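PDB 6WM6: extracellular solute-binding protein, family 5 from Chelativorans sp., which binds EDTA and probably other aminopolycarboxylates in the periplasm, apparently as the solute-binding component of an ABC transporter. Local coordinates for residues K94-T106 with T112-S124. Residues are numbered along the deposited sequence; the frame is centred on the assembly and turned at random.
Sequences KMNTDLLESAELT and TVVYRIREDAVWS. With EDO (1,2-ethanediol), chain F; EDO (1,2-ethanediol), chain K.
R116 O is gripped by two backbone amides: E101 N donates to it at 2.7 Å, and S102 N adds a weak bond of 3.3 Å. This is a classic beta bulge, with E101 and S102 both facing R116, in the antiparallel hairpin of strands 100-108 and 111-117. From S102 onward the ladder is regular: R116 N returns a nearly straight bond to S102 O (2.9 Å), E104 and V114 bond in both directions, and T106 N reaches T112 O. Strand 100-108 is an edge strand of a four-stranded antiparallel sheet, and 111-117 pairs on its other side with strand 171-176.

On the sheet face of A103 and Y115, A103 CB lies 3.9 Å from Y115 CD2; from the far side of the bulge, L100 CD1 comes to the edge of the ring, near its plane. V113 CG1 covers one face of the ring, off toward its rim, and F134 and F187 add further ring contacts. On the opposite sheet face S102 OG lies 3.4 Å from R116 CB, and a water joins this hydroxyl to V114 O.

On the other side of the bulge, after the L100-I117 pair, R118 N bonds L99 O and the R118 side chain runs back along the helically wound residues 97-99. A bend at CG-CD (chi3 59°) swings the guanidinium round to D98, where NH1 donates to D98 O, on a lone pair and in the carbonyl plane; Y242 O takes a second bond from the same nitrogen. An alanine here would keep the backbone bond to L99 O but would probably leave D98 O and Y242 O without this shared donor and untie residues 97-99 from Y242. L99 CD1 packs against the last residue of the type I turn R118-A121, 4.0 Å from A121 CB.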
loop_
_atom_site.group_PDB
_atom_site.type_symbol
_atom_site.label_atom_id
_atom_site.label_comp_id
_atom_site.label_asym_id
_atom_site.label_seq_id
_atom_site.Cartn_x
_atom_site.Cartn_y
_atom_site.Cartn_z
ATOM N N LYS A 94 0.986 -4.459 15.649
ATOM C CA LYS A 94 1.643 -5.039 16.821
ATOM C C LYS A 94 2.691 -4.064 17.324
ATOM O O LYS A 94 3.596 -3.655 16.574
ATOM C CB LYS A 94 2.304 -6.372 16.477
ATOM C CG LYS A 94 2.968 -7.043 17.663
ATOM C CD LYS A 94 3.783 -8.267 17.225
ATOM C CE LYS A 94 4.491 -8.921 18.397
ATOM N NZ LYS A 94 4.888 -10.322 18.064
ATOM N N MET A 95 2.602 -3.707 18.595
ATOM C CA MET A 95 3.615 -2.854 19.196
ATOM C C MET A 95 4.964 -3.553 19.150
ATOM O O MET A 95 5.069 -4.750 19.444
ATOM C CB MET A 95 3.251 -2.574 20.652
ATOM C CG MET A 95 4.105 -1.481 21.241
ATOM S SD MET A 95 3.874 -1.200 23.021
ATOM C CE MET A 95 4.791 -2.600 23.637
ATOM N N ASN A 96 5.999 -2.795 18.809
ATOM C CA ASN A 96 7.366 -3.296 18.721
ATOM C C ASN A 96 7.957 -3.357 20.118
ATOM O O ASN A 96 8.395 -2.340 20.669
ATOM C CB ASN A 96 8.162 -2.373 17.810
ATOM C CG ASN A 96 9.621 -2.718 17.751
ATOM O OD1 ASN A 96 10.064 -3.693 18.350
ATOM N ND2 ASN A 96 10.357 -1.964 16.983
ATOM N N THR A 97 8.011 -4.553 20.694
ATOM C CA THR A 97 8.529 -4.741 22.044
ATOM C C THR A 97 10.044 -4.778 22.102
ATOM O O THR A 97 10.602 -4.828 23.202
ATOM C CB THR A 97 7.946 -6.020 22.660
ATOM O OG1 THR A 97 8.106 -7.118 21.784
ATOM C CG2 THR A 97 6.467 -5.843 22.953
ATOM N N ASP A 98 10.720 -4.800 20.960
ATOM C CA ASP A 98 12.171 -4.588 20.968
ATOM C C ASP A 98 12.498 -3.127 21.246
ATOM O O ASP A 98 13.445 -2.822 21.979
ATOM C CB ASP A 98 12.776 -5.035 19.640
ATOM C CG ASP A 98 12.701 -6.557 19.436
ATOM O OD1 ASP A 98 12.740 -7.285 20.444
ATOM O OD2 ASP A 98 12.657 -6.970 18.257
ATOM N N LEU A 99 11.706 -2.215 20.693
ATOM C CA LEU A 99 11.888 -0.787 20.875
ATOM C C LEU A 99 11.201 -0.257 22.121
ATOM O O LEU A 99 11.774 0.580 22.838
ATOM C CB LEU A 99 11.363 -0.027 19.663
ATOM C CG LEU A 99 11.390 1.478 19.752
ATOM C CD1 LEU A 99 12.825 2.005 19.790
ATOM C CD2 LEU A 99 10.660 2.060 18.545
ATOM N N LEU A 100 9.991 -0.718 22.399
ATOM C CA LEU A 100 9.133 -0.112 23.400
ATOM C C LEU A 100 8.813 -1.060 24.539
ATOM O O LEU A 100 8.487 -2.241 24.327
ATOM C CB LEU A 100 7.792 0.333 22.781
ATOM C CG LEU A 100 7.873 1.392 21.695
ATOM C CD1 LEU A 100 6.496 1.627 21.097
ATOM C CD2 LEU A 100 8.425 2.686 22.287
ATOM N N GLU A 101 8.865 -0.532 25.763
ATOM C CA GLU A 101 8.240 -1.217 26.890
ATOM C C GLU A 101 6.722 -1.117 26.807
ATOM O O GLU A 101 6.008 -2.097 27.064
ATOM C CB GLU A 101 8.733 -0.608 28.205
ATOM C CG GLU A 101 8.127 -1.239 29.446
ATOM C CD GLU A 101 8.409 -0.438 30.705
ATOM O OE1 GLU A 101 9.323 0.414 30.680
ATOM O OE2 GLU A 101 7.696 -0.643 31.712
ATOM N N SER A 102 6.206 0.054 26.438
ATOM C CA SER A 102 4.775 0.281 26.394
ATOM C C SER A 102 4.453 1.491 25.535
ATOM O O SER A 102 5.291 2.369 25.293
ATOM C CB SER A 102 4.219 0.477 27.803
ATOM O OG SER A 102 4.840 1.571 28.463
ATOM N N ALA A 103 3.206 1.522 25.084
ATOM C CA ALA A 103 2.615 2.661 24.395
ATOM C C ALA A 103 1.161 2.658 24.835
ATOM O O ALA A 103 0.478 1.629 24.705
ATOM C CB ALA A 103 2.727 2.515 22.893
ATOM N N GLU A 104 0.695 3.753 25.410
ATOM C CA GLU A 104 -0.598 3.770 26.087
ATOM C C GLU A 104 -1.310 5.088 25.825
ATOM O O GLU A 104 -0.700 6.165 25.916
ATOM C CB GLU A 104 -0.410 3.585 27.604
ATOM C CG GLU A 104 -1.714 3.512 28.395
ATOM C CD GLU A 104 -1.498 3.202 29.849
ATOM O OE1 GLU A 104 -0.450 3.589 30.409
ATOM O OE2 GLU A 104 -2.407 2.558 30.451
ATOM N N LEU A 105 -2.592 4.990 25.493
ATOM C CA LEU A 105 -3.501 6.136 25.454
ATOM C C LEU A 105 -3.894 6.424 26.893
ATOM O O LEU A 105 -4.738 5.739 27.478
ATOM C CB LEU A 105 -4.728 5.771 24.630
ATOM C CG LEU A 105 -5.825 6.811 24.519
ATOM C CD1 LEU A 105 -5.418 7.897 23.560
ATOM C CD2 LEU A 105 -7.123 6.139 24.066
ATOM N N THR A 106 -3.244 7.409 27.498
ATOM C CA THR A 106 -3.403 7.628 28.933
ATOM C C THR A 106 -4.535 8.585 29.280
ATOM O O THR A 106 -4.987 8.599 30.437
ATOM C CB THR A 106 -2.099 8.172 29.538
ATOM O OG1 THR A 106 -1.741 9.377 28.844
ATOM C CG2 THR A 106 -0.979 7.159 29.464
ATOM N N THR A 112 -3.910 11.916 24.873
ATOM C CA THR A 112 -2.518 11.860 25.289
ATOM C C THR A 112 -2.041 10.431 25.123
ATOM O O THR A 112 -2.733 9.494 25.545
ATOM C CB THR A 112 -2.385 12.279 26.765
ATOM O OG1 THR A 112 -2.938 13.587 26.977
ATOM C CG2 THR A 112 -0.922 12.307 27.156
ATOM N N VAL A 113 -0.884 10.269 24.499
ATOM C CA VAL A 113 -0.241 8.974 24.323
ATOM C C VAL A 113 1.140 9.049 24.958
ATOM O O VAL A 113 1.880 10.014 24.727
ATOM C CB VAL A 113 -0.131 8.580 22.841
ATOM C CG1 VAL A 113 0.700 7.293 22.686
ATOM C CG2 VAL A 113 -1.501 8.415 22.220
ATOM N N VAL A 114 1.487 8.039 25.755
ATOM C CA VAL A 114 2.801 7.940 26.391
ATOM C C VAL A 114 3.514 6.718 25.844
ATOM O O VAL A 114 2.957 5.604 25.856
ATOM C CB VAL A 114 2.700 7.865 27.928
ATOM C CG1 VAL A 114 4.080 7.640 28.540
ATOM C CG2 VAL A 114 2.088 9.138 28.459
ATOM N N TYR A 115 4.735 6.925 25.361
ATOM C CA TYR A 115 5.618 5.864 24.899
ATOM C C TYR A 115 6.728 5.702 25.928
ATOM O O TYR A 115 7.356 6.689 26.332
ATOM C CB TYR A 115 6.252 6.193 23.544
ATOM C CG TYR A 115 5.292 6.462 22.407
ATOM C CD1 TYR A 115 4.808 7.739 22.180
ATOM C CD2 TYR A 115 4.864 5.443 21.552
ATOM C CE1 TYR A 115 3.936 8.002 21.138
ATOM C CE2 TYR A 115 3.982 5.692 20.523
ATOM C CZ TYR A 115 3.519 6.968 20.317
ATOM O OH TYR A 115 2.624 7.247 19.299
ATOM N N ARG A 116 6.991 4.480 26.352
ATOM C CA ARG A 116 8.139 4.168 27.200
ATOM C C ARG A 116 9.080 3.315 26.359
ATOM O O ARG A 116 8.745 2.176 26.001
ATOM C CB ARG A 116 7.705 3.489 28.493
ATOM C CG ARG A 116 6.921 4.461 29.384
ATOM C CD ARG A 116 6.390 3.860 30.685
ATOM N NE ARG A 116 5.495 4.809 31.354
ATOM C CZ ARG A 116 5.892 5.776 32.178
ATOM N NH1 ARG A 116 7.176 5.929 32.469
ATOM N NH2 ARG A 116 4.998 6.590 32.722
ATOM N N ILE A 117 10.223 3.900 25.990
ATOM C CA ILE A 117 11.226 3.255 25.156
ATOM C C ILE A 117 12.080 2.358 26.030
ATOM O O ILE A 117 12.479 2.741 27.141
ATOM C CB ILE A 117 12.085 4.338 24.481
ATOM C CG1 ILE A 117 11.214 5.287 23.663
ATOM C CG2 ILE A 117 13.176 3.691 23.625
ATOM C CD1 ILE A 117 11.987 6.531 23.215
ATOM N N ARG A 118 12.403 1.152 25.532
ATOM C CA ARG A 118 13.295 0.278 26.293
ATOM C C ARG A 118 14.640 0.945 26.527
ATOM O O ARG A 118 15.208 1.573 25.630
ATOM C CB ARG A 118 13.512 -1.044 25.557
ATOM C CG ARG A 118 12.307 -1.967 25.631
ATOM C CD ARG A 118 12.620 -3.346 25.071
ATOM N NE ARG A 118 13.720 -4.013 25.766
ATOM C CZ ARG A 118 14.844 -4.441 25.180
ATOM N NH1 ARG A 118 15.047 -4.296 23.869
ATOM N NH2 ARG A 118 15.775 -5.038 25.916
ATOM N N GLU A 119 15.177 0.757 27.731
ATOM C CA GLU A 119 16.478 1.329 28.052
ATOM C C GLU A 119 17.542 0.856 27.073
ATOM O O GLU A 119 18.385 1.652 26.642
ATOM C CB GLU A 119 16.843 0.996 29.500
ATOM C CG GLU A 119 16.011 1.788 30.503
ATOM C CD GLU A 119 16.407 1.532 31.941
ATOM O OE1 GLU A 119 15.644 1.934 32.846
ATOM O OE2 GLU A 119 17.479 0.932 32.166
ATOM N N ASP A 120 17.492 -0.415 26.672
ATOM C CA ASP A 120 18.518 -0.992 25.806
ATOM C C ASP A 120 18.342 -0.677 24.326
ATOM O O ASP A 120 19.205 -1.055 23.524
ATOM C CB ASP A 120 18.582 -2.499 25.997
ATOM C CG ASP A 120 19.081 -2.906 27.366
ATOM O OD1 ASP A 120 19.696 -2.060 28.051
ATOM O OD2 ASP A 120 18.865 -4.074 27.755
ATOM N N ALA A 121 17.293 0.028 23.923
ATOM C CA ALA A 121 17.153 0.412 22.522
ATOM C C ALA A 121 18.177 1.504 22.184
ATOM O O ALA A 121 18.168 2.598 22.770
ATOM C CB ALA A 121 15.745 0.899 22.230
ATOM N N VAL A 122 19.058 1.185 21.241
ATOM C CA VAL A 122 20.157 2.047 20.838
ATOM C C VAL A 122 20.300 2.033 19.324
ATOM O O VAL A 122 19.931 1.064 18.648
ATOM C CB VAL A 122 21.500 1.619 21.486
ATOM C CG1 VAL A 122 21.427 1.684 23.011
ATOM C CG2 VAL A 122 21.917 0.220 21.004
ATOM N N TRP A 123 20.864 3.121 18.792
ATOM C CA TRP A 123 21.324 3.155 17.406
ATOM C C TRP A 123 22.626 2.373 17.292
ATOM O O TRP A 123 23.267 2.028 18.289
ATOM C CB TRP A 123 21.491 4.606 16.951
ATOM C CG TRP A 123 20.221 5.385 16.942
ATOM C CD1 TRP A 123 19.812 6.319 17.862
ATOM C CD2 TRP A 123 19.167 5.298 15.972
ATOM N NE1 TRP A 123 18.583 6.823 17.517
ATOM C CE2 TRP A 123 18.163 6.214 16.364
ATOM C CE3 TRP A 123 18.988 4.543 14.815
ATOM C CZ2 TRP A 123 16.981 6.374 15.644
ATOM C CZ3 TRP A 123 17.821 4.707 14.088
ATOM C CH2 TRP A 123 16.830 5.599 14.511
ATOM N N SER A 124 23.052 2.124 16.049
ATOM C CA SER A 124 24.201 1.260 15.789
ATOM C C SER A 124 25.513 1.845 16.264
ATOM O O SER A 124 26.505 1.112 16.315
ATOM C CB SER A 124 24.267 0.937 14.297
ATOM O OG SER A 124 24.206 2.120 13.536
HETATM C C1 EDO F . 9.338 -8.250 17.709
HETATM O O1 EDO F . 8.233 -9.075 17.314
HETATM C C2 EDO F . 8.860 -6.856 18.089
HETATM O O2 EDO F . 7.490 -6.898 18.474
HETATM C C1 EDO K . 5.874 -9.605 23.032
HETATM O O1 EDO K . 6.334 -9.311 21.691
HETATM C C2 EDO K . 7.064 -9.984 23.913
HETATM O O2 EDO K . 7.667 -11.193 23.443
HETATM O O HOH W 1 3.445 3.873 28.050
#